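Local coordinates for synaptic vesicle glycoprotein 2C (Homo sapiens, PDB 5JLV) that is a membrane glycoprotein of synaptic vesicles whose luminal domain, a pentapeptide-repeat fold, is known as a neuronal receptor for botulinum neurotoxin A, at residues C[34-39]-C[54-59]; C[45-50]-C[60-65]; C[72-77]-C[92-97]. One frame throughout, in Å; residues are numbered along the deposited sequence.

Interaction 1: residues C[34-39]-C[54-59]; sequences NFTMEN and GVKFKS
Strands 37-38 and 56-58 are parallel rungs of successive coils in one wall of the quadrilateral beta-helix that the pentapeptide-repeat chain of this luminal domain winds into, M37 paired with F57 and E38 with K58. Residues 34-39 lie at the edge of a three-strand parallel sheet, next to 54-59, and strand 76-78 follows on the far side of 56-58. The ladder begins with M37 N giving its hydrogen to K56 O at 2.9 Å. K58 N then returns a bond to M37 O, and N39 N closes the run on K58 O, just where both chains turn the corner at N39 and S59. Inside the coil, M37 and F57 lie side by side and point the same way. With CG anti to the backbone N (chi1 -158°), M37 brings SD to the edge of the F57 ring, 3.9 Å from F57 CE1, a Met-aromatic contact made near the ring plane. V55 CG1 sits over the centre of one face of that ring and also touches F35 O at 3.5 Å. On the outer side the aliphatic part of K58 crosses the E38 side chain at a slant, its CB 3.8 Å from E38 CG, while E38 OE1 and K58 NZ stay 5.0 Å apart. Nearby, a water lies 2.7 Å from T36 OG1 and accepts a weak bond from K56 NZ.

Interaction 2: residues C[45-50]-C[60-65]; sequences MEYDNG and VTFKDS
Y47 and F62 meet in an offset edge-to-face stack, the F62 edge directed at the Y47 face, with centroids 5.7 Å apart and planes at 90°. Y47 OH in turn lies at the edge of the F62 ring, in its plane, 3.8 Å from F62 CE2. A chi1 of -69° lays F62 CG beside the backbone N and directs the CD2 and CE2 edge of the ring at Y47. S65 comes up at the edge of the tyrosine, its OG 4.0 Å from Y47 CE2, and S65 CA lies 3.2 Å from M45 O. S65 OG donates to K63 O of its own segment at 3.2 Å, approaching from above the carbonyl plane. One shell out, F67 stacks on Y47 and meets F62 edge-to-face, while the rings of H42 and F82 also meet F62; these rings belong to the aromatic interior of the beta-helix. At the corner after strand 60-63, D64 OD1 accepts a hydrogen bond from N84 ND2, and D64 also touches a NAG sugar. What joins strands 46-47 and 60-63, which lie in different walls of the coil, is therefore mainly ring-to-ring dispersion and edge-to-face electrostatics, with the S65 hydroxyl engaged locally.

Interaction 3: residues C[72-77]-C[92-97]; sequences FEDVTS and FDNTDF
The F72 and E73 backbones run parallel to F92 and D93, with D93 N bonded to F72 O at 2.7 Å and D74 N to D93 O at 3.0 Å before both chains turn a corner; beyond it D96 N reaches V75 O only weakly. F72 and F92 point the same way into the coil, their planes 15° apart but slid so far that the rings barely overlap, while F97 turns its edge to the face of F72, its CE2 3.6 Å from F72 CD2. V75 CG2 touches F97 CZ, also at 3.6 Å. Such ladders of phenylalanine at equivalent positions of successive coils are a hallmark of the pentapeptide-repeat beta-helix, and here F52 stacks on F72 and F112 on F92, extending the column. Outside, the like-charged E73 OE2 and D93 OD2 come within 3.5 Å without bonding. N94 ND2 donates to D74 OD1, which lies close to the plane of the N94 amide. At the next wall, D96 grips S77 with both carboxylate oxygens on their syn sides: OD2 takes S77 N, and OD1 takes S77 OG at 2.7 Å. This carboxylate is brought in by chi1 66°, which sets CG between the backbone N and the carbonyl carbon. T95 OG1 accepts from F97 N, closing an ST turn.

Overall arrangement
The three contacts belong to one beta-helix. Interactions 1 and 3, centres 11 Å apart, join directly: strands 56-58 and 76-78 are neighbours, and G54 N lies 2.7 Å from E73 O and F57 N 2.9 Å from T76 O, both probable hydrogen bonds. Interaction 2, centred 14 Å from interaction 1, packs against it where M37 O lies 3.4 Å from V60 CG2 and, in the interior, F57 CE1 4.1 Å from F62 CE1. Interactions 2 and 3 do not touch, their nearest atoms being about 5 Å apart, but strands 46-53 and 71-73 adjoin in one sheet. Of these two, interaction 2 borders a glycan, whereas the F92 side chain of interaction 3 stays about 13 Å from a NAG.

Interaction 1: residues C[34-39]-C[54-59]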
ATOM      1  N   ASN C  34     -13.463  -0.410  33.522  1.00 63.52           N
ATOM      2  CA  ASN C  34     -14.685   0.191  32.996  1.00 63.70           C
ATOM      3  C   ASN C  34     -15.438   0.987  34.063  1.00 68.26           C
ATOM      4  O   ASN C  34     -16.668   1.097  34.028  1.00 73.94           O
ATOM      5  CB  ASN C  34     -15.582  -0.878  32.339  1.00 66.12           C
ATOM      6  CG  ASN C  34     -16.139  -1.879  33.336  1.00 80.91           C
ATOM      7  OD1 ASN C  34     -15.690  -1.958  34.479  1.00 76.70           O
ATOM      8  ND2 ASN C  34     -17.126  -2.652  32.903  1.00 83.28           N
ATOM      9  N   PHE C  35     -14.677   1.539  35.006  1.00 61.81           N
ATOM     10  CA  PHE C  35     -15.218   2.306  36.128  1.00 73.31           C
ATOM     11  C   PHE C  35     -14.459   3.620  36.276  1.00 73.71           C
ATOM     12  O   PHE C  35     -13.334   3.754  35.775  1.00 70.10           O
ATOM     13  CB  PHE C  35     -15.130   1.497  37.437  1.00 61.67           C
ATOM     14  CG  PHE C  35     -13.839   0.729  37.599  1.00 69.36           C
ATOM     15  CD1 PHE C  35     -13.746  -0.609  37.183  1.00 67.35           C
ATOM     16  CD2 PHE C  35     -12.719   1.327  38.173  1.00 64.64           C
ATOM     17  CE1 PHE C  35     -12.563  -1.322  37.330  1.00 63.72           C
ATOM     18  CE2 PHE C  35     -11.533   0.611  38.323  1.00 69.84           C
ATOM     19  CZ  PHE C  35     -11.457  -0.712  37.901  1.00 66.58           C
ATOM     20  N   THR C  36     -15.071   4.582  36.962  1.00 58.71           N
ATOM     21  CA  THR C  36     -14.446   5.887  37.190  1.00 57.45           C
ATOM     22  C   THR C  36     -13.041   5.727  37.784  1.00 57.71           C
ATOM     23  O   THR C  36     -12.832   4.928  38.693  1.00 57.47           O
ATOM     24  CB  THR C  36     -15.318   6.784  38.104  1.00 69.48           C
ATOM     25  OG1 THR C  36     -16.592   7.012  37.482  1.00 65.20           O
ATOM     26  CG2 THR C  36     -14.639   8.133  38.375  1.00 56.58           C
ATOM     27  N   MET C  37     -12.082   6.459  37.222  1.00 56.17           N
ATOM     28  CA  MET C  37     -10.747   6.587  37.806  1.00 59.87           C
ATOM     29  C   MET C  37     -10.551   8.050  38.226  1.00 64.40           C
ATOM     30  O   MET C  37     -10.715   8.968  37.415  1.00 55.08           O
ATOM     31  CB  MET C  37      -9.674   6.151  36.802  1.00 56.59           C
ATOM     32  CG  MET C  37      -8.348   5.737  37.432  1.00 62.75           C
ATOM     33  SD  MET C  37      -7.128   5.125  36.235  1.00 81.22           S
ATOM     34  CE  MET C  37      -8.031   3.760  35.500  1.00 57.19           C
ATOM     35  N   GLU C  38     -10.210   8.261  39.493  1.00 55.59           N
ATOM     36  CA  GLU C  38     -10.280   9.586  40.085  1.00 55.61           C
ATOM     37  C   GLU C  38      -9.139   9.851  41.070  1.00 64.26           C
ATOM     38  O   GLU C  38      -8.815   9.003  41.904  1.00 56.37           O
ATOM     39  CB  GLU C  38     -11.632   9.758  40.775  1.00 62.85           C
ATOM     40  CG  GLU C  38     -12.032  11.197  41.055  1.00 68.67           C
ATOM     41  CD  GLU C  38     -13.477  11.328  41.507  1.00 76.93           C
ATOM     42  OE1 GLU C  38     -14.167  10.292  41.643  1.00 78.24           O
ATOM     43  OE2 GLU C  38     -13.923  12.472  41.725  1.00 85.14           O
ATOM     44  N   ASN C  39      -8.537  11.038  40.952  1.00 56.13           N
ATOM     45  CA  ASN C  39      -7.506  11.529  41.882  1.00 61.54           C
ATOM     46  C   ASN C  39      -6.362  10.549  42.103  1.00 63.88           C
ATOM     47  O   ASN C  39      -6.138  10.089  43.220  1.00 57.69           O
ATOM     48  CB  ASN C  39      -8.126  11.950  43.223  1.00 60.91           C
ATOM     49  CG  ASN C  39      -9.121  13.082  43.074  1.00 69.44           C
ATOM     50  OD1 ASN C  39     -10.328  12.875  43.185  1.00 77.20           O
ATOM     51  ND2 ASN C  39      -8.619  14.288  42.805  1.00 67.15           N
ATOM     52  N   GLY C  54     -15.323   2.819  28.519  1.00 40.23           N
ATOM     53  CA  GLY C  54     -16.368   3.611  29.189  1.00 43.47           C
ATOM     54  C   GLY C  54     -15.903   4.265  30.477  1.00 47.60           C
ATOM     55  O   GLY C  54     -16.705   4.573  31.350  1.00 58.19           O
ATOM     56  N   VAL C  55     -14.599   4.482  30.585  1.00 43.01           N
ATOM     57  CA  VAL C  55     -14.002   5.031  31.784  1.00 42.32           C
ATOM     58  C   VAL C  55     -14.146   6.551  31.815  1.00 44.01           C
ATOM     59  O   VAL C  55     -14.002   7.221  30.787  1.00 42.28           O
ATOM     60  CB  VAL C  55     -12.510   4.644  31.868  1.00 42.84           C
ATOM     61  CG1 VAL C  55     -11.822   5.313  33.050  1.00 34.97           C
ATOM     62  CG2 VAL C  55     -12.361   3.133  31.941  1.00 47.21           C
ATOM     63  N   LYS C  56     -14.449   7.087  32.992  1.00 39.89           N
ATOM     64  CA  LYS C  56     -14.294   8.516  33.238  1.00 41.86           C
ATOM     65  C   LYS C  56     -13.030   8.770  34.065  1.00 41.66           C
ATOM     66  O   LYS C  56     -12.924   8.317  35.208  1.00 39.65           O
ATOM     67  CB  LYS C  56     -15.531   9.096  33.935  1.00 46.68           C
ATOM     68  CG  LYS C  56     -16.803   9.014  33.100  1.00 59.92           C
ATOM     69  CD  LYS C  56     -17.954   9.791  33.724  1.00 63.54           C
ATOM     70  CE  LYS C  56     -18.631   8.992  34.819  1.00 72.95           C
ATOM     71  NZ  LYS C  56     -19.915   9.620  35.233  1.00 81.44           N
ATOM     72  N   PHE C  57     -12.068   9.469  33.463  1.00 36.43           N
ATOM     73  CA  PHE C  57     -10.865   9.920  34.166  1.00 38.68           C
ATOM     74  C   PHE C  57     -11.101  11.305  34.761  1.00 38.22           C
ATOM     75  O   PHE C  57     -11.564  12.220  34.070  1.00 38.01           O
ATOM     76  CB  PHE C  57      -9.671   9.980  33.218  1.00 36.05           C
ATOM     77  CG  PHE C  57      -9.289   8.654  32.630  1.00 40.42           C
ATOM     78  CD1 PHE C  57      -8.469   7.777  33.332  1.00 40.63           C
ATOM     79  CD2 PHE C  57      -9.729   8.289  31.351  1.00 38.45           C
ATOM     80  CE1 PHE C  57      -8.102   6.550  32.779  1.00 44.45           C
ATOM     81  CE2 PHE C  57      -9.369   7.067  30.801  1.00 35.71           C
ATOM     82  CZ  PHE C  57      -8.553   6.201  31.513  1.00 37.46           C
ATOM     83  N   LYS C  58     -10.789  11.464  36.042  1.00 41.70           N
ATOM     84  CA  LYS C  58     -10.985  12.746  36.716  1.00 43.97           C
ATOM     85  C   LYS C  58      -9.758  13.045  37.563  1.00 42.06           C
ATOM     86  O   LYS C  58      -9.495  12.342  38.553  1.00 36.83           O
ATOM     87  CB  LYS C  58     -12.246  12.715  37.596  1.00 51.06           C
ATOM     88  CG  LYS C  58     -13.536  12.345  36.874  1.00 47.29           C
ATOM     89  CD  LYS C  58     -14.703  12.194  37.851  1.00 57.16           C
ATOM     90  CE  LYS C  58     -15.944  11.687  37.124  1.00 63.20           C
ATOM     91  NZ  LYS C  58     -17.185  11.816  37.927  1.00 59.35           N
ATOM     92  N   SER C  59      -9.006  14.075  37.169  1.00 31.61           N
ATOM     93  CA  SER C  59      -7.756  14.438  37.854  1.00 39.06           C
ATOM     94  C   SER C  59      -6.846  13.212  37.979  1.00 36.76           C
ATOM     95  O   SER C  59      -6.471  12.799  39.074  1.00 38.98           O
ATOM     96  CB  SER C  59      -8.036  15.054  39.236  1.00 39.37           C
ATOM     97  OG  SER C  59      -9.082  16.005  39.169  1.00 42.50           O
TER
HETATM   98  O   HOH W   1     -19.065   8.056  38.029  1.00 58.68           O

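Interaction 2: residues C[45-50]-C[60-65]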
ATOM      1  N   MET C  45       5.100   3.011  34.838  1.00 39.30           N
ATOM      2  CA  MET C  45       4.463   1.724  34.596  1.00 41.24           C
ATOM      3  C   MET C  45       4.297   1.426  33.106  1.00 41.94           C
ATOM      4  O   MET C  45       4.084   2.341  32.303  1.00 36.51           O
ATOM      5  CB  MET C  45       3.082   1.693  35.257  1.00 49.06           C
ATOM      6  CG  MET C  45       3.085   1.907  36.762  1.00 60.61           C
ATOM      7  SD  MET C  45       4.089   0.679  37.605  1.00 90.34           S
ATOM      8  CE  MET C  45       3.292  -0.845  37.093  1.00 86.14           C
ATOM      9  N   GLU C  46       4.386   0.147  32.744  1.00 36.67           N
ATOM     10  CA  GLU C  46       3.927  -0.295  31.439  1.00 40.28           C
ATOM     11  C   GLU C  46       2.543  -0.949  31.542  1.00 41.91           C
ATOM     12  O   GLU C  46       2.225  -1.605  32.542  1.00 45.37           O
ATOM     13  CB  GLU C  46       4.935  -1.236  30.766  1.00 37.46           C
ATOM     14  CG  GLU C  46       4.531  -1.621  29.344  1.00 36.77           C
ATOM     15  CD  GLU C  46       5.615  -2.347  28.572  1.00 47.02           C
ATOM     16  OE1 GLU C  46       6.809  -2.188  28.911  1.00 54.33           O
ATOM     17  OE2 GLU C  46       5.273  -3.066  27.606  1.00 43.07           O
ATOM     18  N   TYR C  47       1.726  -0.741  30.516  1.00 34.70           N
ATOM     19  CA  TYR C  47       0.409  -1.343  30.424  1.00 34.89           C
ATOM     20  C   TYR C  47       0.285  -2.040  29.060  1.00 34.64           C
ATOM     21  O   TYR C  47       0.285  -1.374  28.019  1.00 33.25           O
ATOM     22  CB  TYR C  47      -0.694  -0.269  30.596  1.00 33.76           C
ATOM     23  CG  TYR C  47      -0.529   0.583  31.854  1.00 34.11           C
ATOM     24  CD1 TYR C  47      -1.046   0.156  33.083  1.00 35.48           C
ATOM     25  CD2 TYR C  47       0.173   1.790  31.820  1.00 32.91           C
ATOM     26  CE1 TYR C  47      -0.890   0.924  34.236  1.00 35.81           C
ATOM     27  CE2 TYR C  47       0.333   2.562  32.967  1.00 33.17           C
ATOM     28  CZ  TYR C  47      -0.203   2.121  34.170  1.00 36.30           C
ATOM     29  OH  TYR C  47      -0.035   2.868  35.309  1.00 37.76           O
ATOM     30  N   ASP C  48       0.228  -3.377  29.087  1.00 36.26           N
ATOM     31  CA  ASP C  48       0.129  -4.214  27.880  1.00 42.53           C
ATOM     32  C   ASP C  48      -1.297  -4.709  27.768  1.00 45.29           C
ATOM     33  O   ASP C  48      -1.846  -5.245  28.742  1.00 38.07           O
ATOM     34  CB  ASP C  48       1.046  -5.449  27.984  1.00 38.71           C
ATOM     35  CG  ASP C  48       2.500  -5.140  27.677  1.00 58.33           C
ATOM     36  OD1 ASP C  48       2.853  -3.954  27.502  1.00 53.94           O
ATOM     37  OD2 ASP C  48       3.305  -6.103  27.618  1.00 69.20           O
ATOM     38  N   ASN C  49      -1.897  -4.536  26.590  1.00 36.68           N
ATOM     39  CA  ASN C  49      -3.247  -5.044  26.322  1.00 36.69           C
ATOM     40  C   ASN C  49      -4.269  -4.591  27.365  1.00 37.76           C
ATOM     41  O   ASN C  49      -5.106  -5.366  27.828  1.00 41.46           O
ATOM     42  CB  ASN C  49      -3.216  -6.573  26.179  1.00 39.59           C
ATOM     43  CG  ASN C  49      -2.211  -7.026  25.143  1.00 53.97           C
ATOM     44  OD1 ASN C  49      -2.476  -6.964  23.946  1.00 55.00           O
ATOM     45  ND2 ASN C  49      -1.031  -7.443  25.596  1.00 58.54           N
ATOM     46  N   GLY C  50      -4.177  -3.326  27.742  1.00 35.50           N
ATOM     47  CA  GLY C  50      -5.121  -2.733  28.664  1.00 36.64           C
ATOM     48  C   GLY C  50      -6.327  -2.219  27.914  1.00 38.61           C
ATOM     49  O   GLY C  50      -6.197  -1.619  26.840  1.00 33.56           O
ATOM     50  N   VAL C  60      -6.536  12.618  36.837  1.00 36.63           N
ATOM     51  CA  VAL C  60      -5.650  11.475  36.772  1.00 37.75           C
ATOM     52  C   VAL C  60      -4.456  11.891  35.941  1.00 37.61           C
ATOM     53  O   VAL C  60      -4.623  12.450  34.855  1.00 32.64           O
ATOM     54  CB  VAL C  60      -6.346  10.253  36.120  1.00 40.28           C
ATOM     55  CG1 VAL C  60      -5.338   9.140  35.817  1.00 37.90           C
ATOM     56  CG2 VAL C  60      -7.461   9.725  37.016  1.00 44.15           C
ATOM     57  N   THR C  61      -3.257  11.655  36.465  1.00 36.91           N
ATOM     58  CA  THR C  61      -2.045  11.804  35.670  1.00 38.87           C
ATOM     59  C   THR C  61      -1.299  10.475  35.537  1.00 39.35           C
ATOM     60  O   THR C  61      -1.064   9.783  36.528  1.00 39.11           O
ATOM     61  CB  THR C  61      -1.109  12.882  36.245  1.00 38.70           C
ATOM     62  OG1 THR C  61      -1.770  14.149  36.185  1.00 43.90           O
ATOM     63  CG2 THR C  61       0.181  12.964  35.438  1.00 40.20           C
ATOM     64  N   PHE C  62      -0.971  10.124  34.298  1.00 33.42           N
ATOM     65  CA  PHE C  62       0.009   9.091  34.007  1.00 34.93           C
ATOM     66  C   PHE C  62       1.308   9.789  33.633  1.00 34.32           C
ATOM     67  O   PHE C  62       1.304  10.710  32.819  1.00 38.85           O
ATOM     68  CB  PHE C  62      -0.457   8.231  32.823  1.00 31.68           C
ATOM     69  CG  PHE C  62      -1.645   7.366  33.124  1.00 36.37           C
ATOM     70  CD1 PHE C  62      -2.936   7.830  32.904  1.00 33.23           C
ATOM     71  CD2 PHE C  62      -1.474   6.065  33.593  1.00 40.34           C
ATOM     72  CE1 PHE C  62      -4.033   7.028  33.170  1.00 34.53           C
ATOM     73  CE2 PHE C  62      -2.571   5.257  33.861  1.00 37.97           C
ATOM     74  CZ  PHE C  62      -3.854   5.744  33.653  1.00 36.48           C
ATOM     75  N   LYS C  63       2.415   9.354  34.208  1.00 34.12           N
ATOM     76  CA  LYS C  63       3.702   9.968  33.920  1.00 34.57           C
ATOM     77  C   LYS C  63       4.771   8.905  33.687  1.00 40.94           C
ATOM     78  O   LYS C  63       4.816   7.898  34.402  1.00 42.05           O
ATOM     79  CB  LYS C  63       4.079  10.931  35.055  1.00 38.40           C
ATOM     80  CG  LYS C  63       5.495  11.472  35.024  1.00 52.94           C
ATOM     81  CD  LYS C  63       5.716  12.496  36.145  1.00 65.41           C
ATOM     82  CE  LYS C  63       4.930  12.142  37.407  1.00 71.03           C
ATOM     83  NZ  LYS C  63       5.489  12.768  38.636  1.00 78.52           N
ATOM     84  N   ASP C  64       5.610   9.118  32.667  1.00 36.98           N
ATOM     85  CA  ASP C  64       6.715   8.200  32.317  1.00 39.44           C
ATOM     86  C   ASP C  64       6.226   6.766  32.108  1.00 34.21           C
ATOM     87  O   ASP C  64       6.850   5.822  32.566  1.00 37.80           O
ATOM     88  CB  ASP C  64       7.833   8.214  33.384  1.00 44.45           C
ATOM     89  CG  ASP C  64       8.376   9.603  33.657  1.00 54.40           C
ATOM     90  OD1 ASP C  64       8.421  10.436  32.733  1.00 50.98           O
ATOM     91  OD2 ASP C  64       8.775   9.860  34.809  1.00 68.43           O
ATOM     92  N   SER C  65       5.098   6.620  31.430  1.00 31.75           N
ATOM     93  CA  SER C  65       4.460   5.330  31.298  1.00 36.44           C
ATOM     94  C   SER C  65       4.433   4.886  29.857  1.00 35.42           C
ATOM     95  O   SER C  65       4.521   5.710  28.941  1.00 38.66           O
ATOM     96  CB  SER C  65       3.044   5.375  31.876  1.00 40.94           C
ATOM     97  OG  SER C  65       3.092   5.509  33.287  1.00 49.09           O
TER

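Interaction 3: residues C[72-77]-C[92-97]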
ATOM      1  N   PHE C  72      -8.422   2.444  24.302  1.00 28.81           N
ATOM      2  CA  PHE C  72      -9.235   3.417  25.025  1.00 28.52           C
ATOM      3  C   PHE C  72     -10.515   3.601  24.230  1.00 37.35           C
ATOM      4  O   PHE C  72     -10.473   4.009  23.062  1.00 35.16           O
ATOM      5  CB  PHE C  72      -8.501   4.754  25.160  1.00 26.94           C
ATOM      6  CG  PHE C  72      -7.302   4.714  26.086  1.00 33.48           C
ATOM      7  CD1 PHE C  72      -6.055   4.255  25.631  1.00 34.70           C
ATOM      8  CD2 PHE C  72      -7.406   5.155  27.402  1.00 27.31           C
ATOM      9  CE1 PHE C  72      -4.949   4.235  26.481  1.00 28.25           C
ATOM     10  CE2 PHE C  72      -6.299   5.135  28.253  1.00 29.65           C
ATOM     11  CZ  PHE C  72      -5.075   4.675  27.794  1.00 29.55           C
ATOM     12  N   GLU C  73     -11.653   3.267  24.842  1.00 27.60           N
ATOM     13  CA  GLU C  73     -12.919   3.241  24.117  1.00 29.76           C
ATOM     14  C   GLU C  73     -14.056   3.866  24.914  1.00 42.78           C
ATOM     15  O   GLU C  73     -14.321   3.462  26.052  1.00 43.53           O
ATOM     16  CB  GLU C  73     -13.273   1.808  23.736  1.00 37.12           C
ATOM     17  CG  GLU C  73     -14.527   1.673  22.912  1.00 44.17           C
ATOM     18  CD  GLU C  73     -14.716   0.263  22.409  1.00 58.54           C
ATOM     19  OE1 GLU C  73     -15.491  -0.489  23.033  1.00 67.89           O
ATOM     20  OE2 GLU C  73     -14.071  -0.101  21.405  1.00 70.06           O
ATOM     21  N   ASP C  74     -14.724   4.848  24.303  1.00 46.00           N
ATOM     22  CA  ASP C  74     -15.824   5.589  24.941  1.00 47.68           C
ATOM     23  C   ASP C  74     -15.411   6.163  26.294  1.00 43.68           C
ATOM     24  O   ASP C  74     -16.119   5.997  27.289  1.00 42.69           O
ATOM     25  CB  ASP C  74     -17.084   4.713  25.087  1.00 53.44           C
ATOM     26  CG  ASP C  74     -17.768   4.439  23.753  1.00 65.80           C
ATOM     27  OD1 ASP C  74     -17.763   5.335  22.881  1.00 61.93           O
ATOM     28  OD2 ASP C  74     -18.326   3.330  23.581  1.00 73.97           O
ATOM     29  N   VAL C  75     -14.261   6.830  26.324  1.00 30.87           N
ATOM     30  CA  VAL C  75     -13.772   7.432  27.556  1.00 34.82           C
ATOM     31  C   VAL C  75     -13.911   8.955  27.534  1.00 39.22           C
ATOM     32  O   VAL C  75     -13.797   9.594  26.470  1.00 34.52           O
ATOM     33  CB  VAL C  75     -12.324   6.991  27.924  1.00 43.39           C
ATOM     34  CG1 VAL C  75     -12.102   5.510  27.622  1.00 37.40           C
ATOM     35  CG2 VAL C  75     -11.284   7.837  27.230  1.00 43.52           C
ATOM     36  N   THR C  76     -14.219   9.520  28.699  1.00 33.62           N
ATOM     37  CA  THR C  76     -14.155  10.963  28.898  1.00 32.62           C
ATOM     38  C   THR C  76     -13.125  11.262  29.979  1.00 39.77           C
ATOM     39  O   THR C  76     -12.780  10.378  30.770  1.00 41.93           O
ATOM     40  CB  THR C  76     -15.512  11.563  29.294  1.00 41.64           C
ATOM     41  OG1 THR C  76     -15.984  10.926  30.484  1.00 46.29           O
ATOM     42  CG2 THR C  76     -16.528  11.382  28.174  1.00 45.64           C
ATOM     43  N   SER C  77     -12.633  12.499  30.007  1.00 36.88           N
ATOM     44  CA  SER C  77     -11.552  12.877  30.921  1.00 36.75           C
ATOM     45  C   SER C  77     -11.566  14.363  31.292  1.00 41.13           C
ATOM     46  O   SER C  77     -11.727  15.234  30.436  1.00 39.05           O
ATOM     47  CB  SER C  77     -10.191  12.483  30.341  1.00 35.73           C
ATOM     48  OG  SER C  77      -9.993  13.036  29.049  1.00 36.47           O
ATOM     49  N   PHE C  92      -7.410   4.583  20.061  1.00 23.98           N
ATOM     50  CA  PHE C  92      -8.237   5.541  20.763  1.00 22.29           C
ATOM     51  C   PHE C  92      -9.552   5.687  19.998  1.00 28.77           C
ATOM     52  O   PHE C  92      -9.623   6.365  18.959  1.00 27.21           O
ATOM     53  CB  PHE C  92      -7.513   6.883  20.879  1.00 27.20           C
ATOM     54  CG  PHE C  92      -6.163   6.791  21.561  1.00 29.86           C
ATOM     55  CD1 PHE C  92      -4.998   6.609  20.814  1.00 31.01           C
ATOM     56  CD2 PHE C  92      -6.059   6.886  22.942  1.00 29.46           C
ATOM     57  CE1 PHE C  92      -3.755   6.526  21.444  1.00 30.98           C
ATOM     58  CE2 PHE C  92      -4.815   6.806  23.576  1.00 25.90           C
ATOM     59  CZ  PHE C  92      -3.670   6.619  22.824  1.00 28.40           C
ATOM     60  N   ASP C  93     -10.582   5.017  20.511  1.00 24.94           N
ATOM     61  CA  ASP C  93     -11.867   4.877  19.828  1.00 25.32           C
ATOM     62  C   ASP C  93     -12.956   5.648  20.571  1.00 36.14           C
ATOM     63  O   ASP C  93     -13.384   5.258  21.665  1.00 31.50           O
ATOM     64  CB  ASP C  93     -12.239   3.392  19.708  1.00 25.49           C
ATOM     65  CG  ASP C  93     -13.474   3.156  18.848  1.00 37.08           C
ATOM     66  OD1 ASP C  93     -14.110   4.135  18.409  1.00 39.74           O
ATOM     67  OD2 ASP C  93     -13.823   1.977  18.622  1.00 45.35           O
ATOM     68  N   ASN C  94     -13.396   6.751  19.974  1.00 31.41           N
ATOM     69  CA  ASN C  94     -14.399   7.608  20.595  1.00 31.23           C
ATOM     70  C   ASN C  94     -14.011   8.064  22.021  1.00 36.79           C
ATOM     71  O   ASN C  94     -14.807   7.954  22.971  1.00 34.28           O
ATOM     72  CB  ASN C  94     -15.778   6.932  20.578  1.00 39.95           C
ATOM     73  CG  ASN C  94     -16.906   7.933  20.582  1.00 75.02           C
ATOM     74  OD1 ASN C  94     -16.788   9.017  19.996  1.00 89.14           O
ATOM     75  ND2 ASN C  94     -18.016   7.583  21.236  1.00 81.24           N
ATOM     76  N   THR C  95     -12.782   8.565  22.155  1.00 29.29           N
ATOM     77  CA  THR C  95     -12.344   9.236  23.373  1.00 31.53           C
ATOM     78  C   THR C  95     -12.502  10.749  23.220  1.00 35.61           C
ATOM     79  O   THR C  95     -12.770  11.249  22.116  1.00 32.36           O
ATOM     80  CB  THR C  95     -10.876   8.919  23.716  1.00 32.21           C
ATOM     81  OG1 THR C  95      -9.999   9.670  22.857  1.00 30.36           O
ATOM     82  CG2 THR C  95     -10.590   7.424  23.573  1.00 32.12           C
ATOM     83  N   ASP C  96     -12.344  11.480  24.319  1.00 28.84           N
ATOM     84  CA  ASP C  96     -12.263  12.927  24.233  1.00 30.19           C
ATOM     85  C   ASP C  96     -10.793  13.383  24.294  1.00 31.67           C
ATOM     86  O   ASP C  96     -10.501  14.522  24.669  1.00 32.25           O
ATOM     87  CB  ASP C  96     -13.125  13.597  25.317  1.00 36.41           C
ATOM     88  CG  ASP C  96     -12.610  13.342  26.741  1.00 36.22           C
ATOM     89  OD1 ASP C  96     -11.570  12.665  26.914  1.00 34.20           O
ATOM     90  OD2 ASP C  96     -13.254  13.838  27.687  1.00 42.95           O
ATOM     91  N   PHE C  97      -9.874  12.494  23.910  1.00 32.44           N
ATOM     92  CA  PHE C  97      -8.428  12.785  24.025  1.00 33.17           C
ATOM     93  C   PHE C  97      -7.913  13.753  22.956  1.00 41.61           C
ATOM     94  O   PHE C  97      -7.314  13.336  21.969  1.00 45.98           O
ATOM     95  CB  PHE C  97      -7.573  11.504  24.008  1.00 28.23           C
ATOM     96  CG  PHE C  97      -7.718  10.637  25.241  1.00 28.42           C
ATOM     97  CD1 PHE C  97      -8.437  11.065  26.351  1.00 32.65           C
ATOM     98  CD2 PHE C  97      -7.088   9.393  25.298  1.00 32.07           C
ATOM     99  CE1 PHE C  97      -8.543  10.262  27.481  1.00 37.20           C
ATOM    100  CE2 PHE C  97      -7.197   8.588  26.427  1.00 30.33           C
ATOM    101  CZ  PHE C  97      -7.921   9.022  27.512  1.00 32.28           C
TER
HETATM  102  O   HOH W   2     -15.937   9.822  24.828  1.00 46.47           O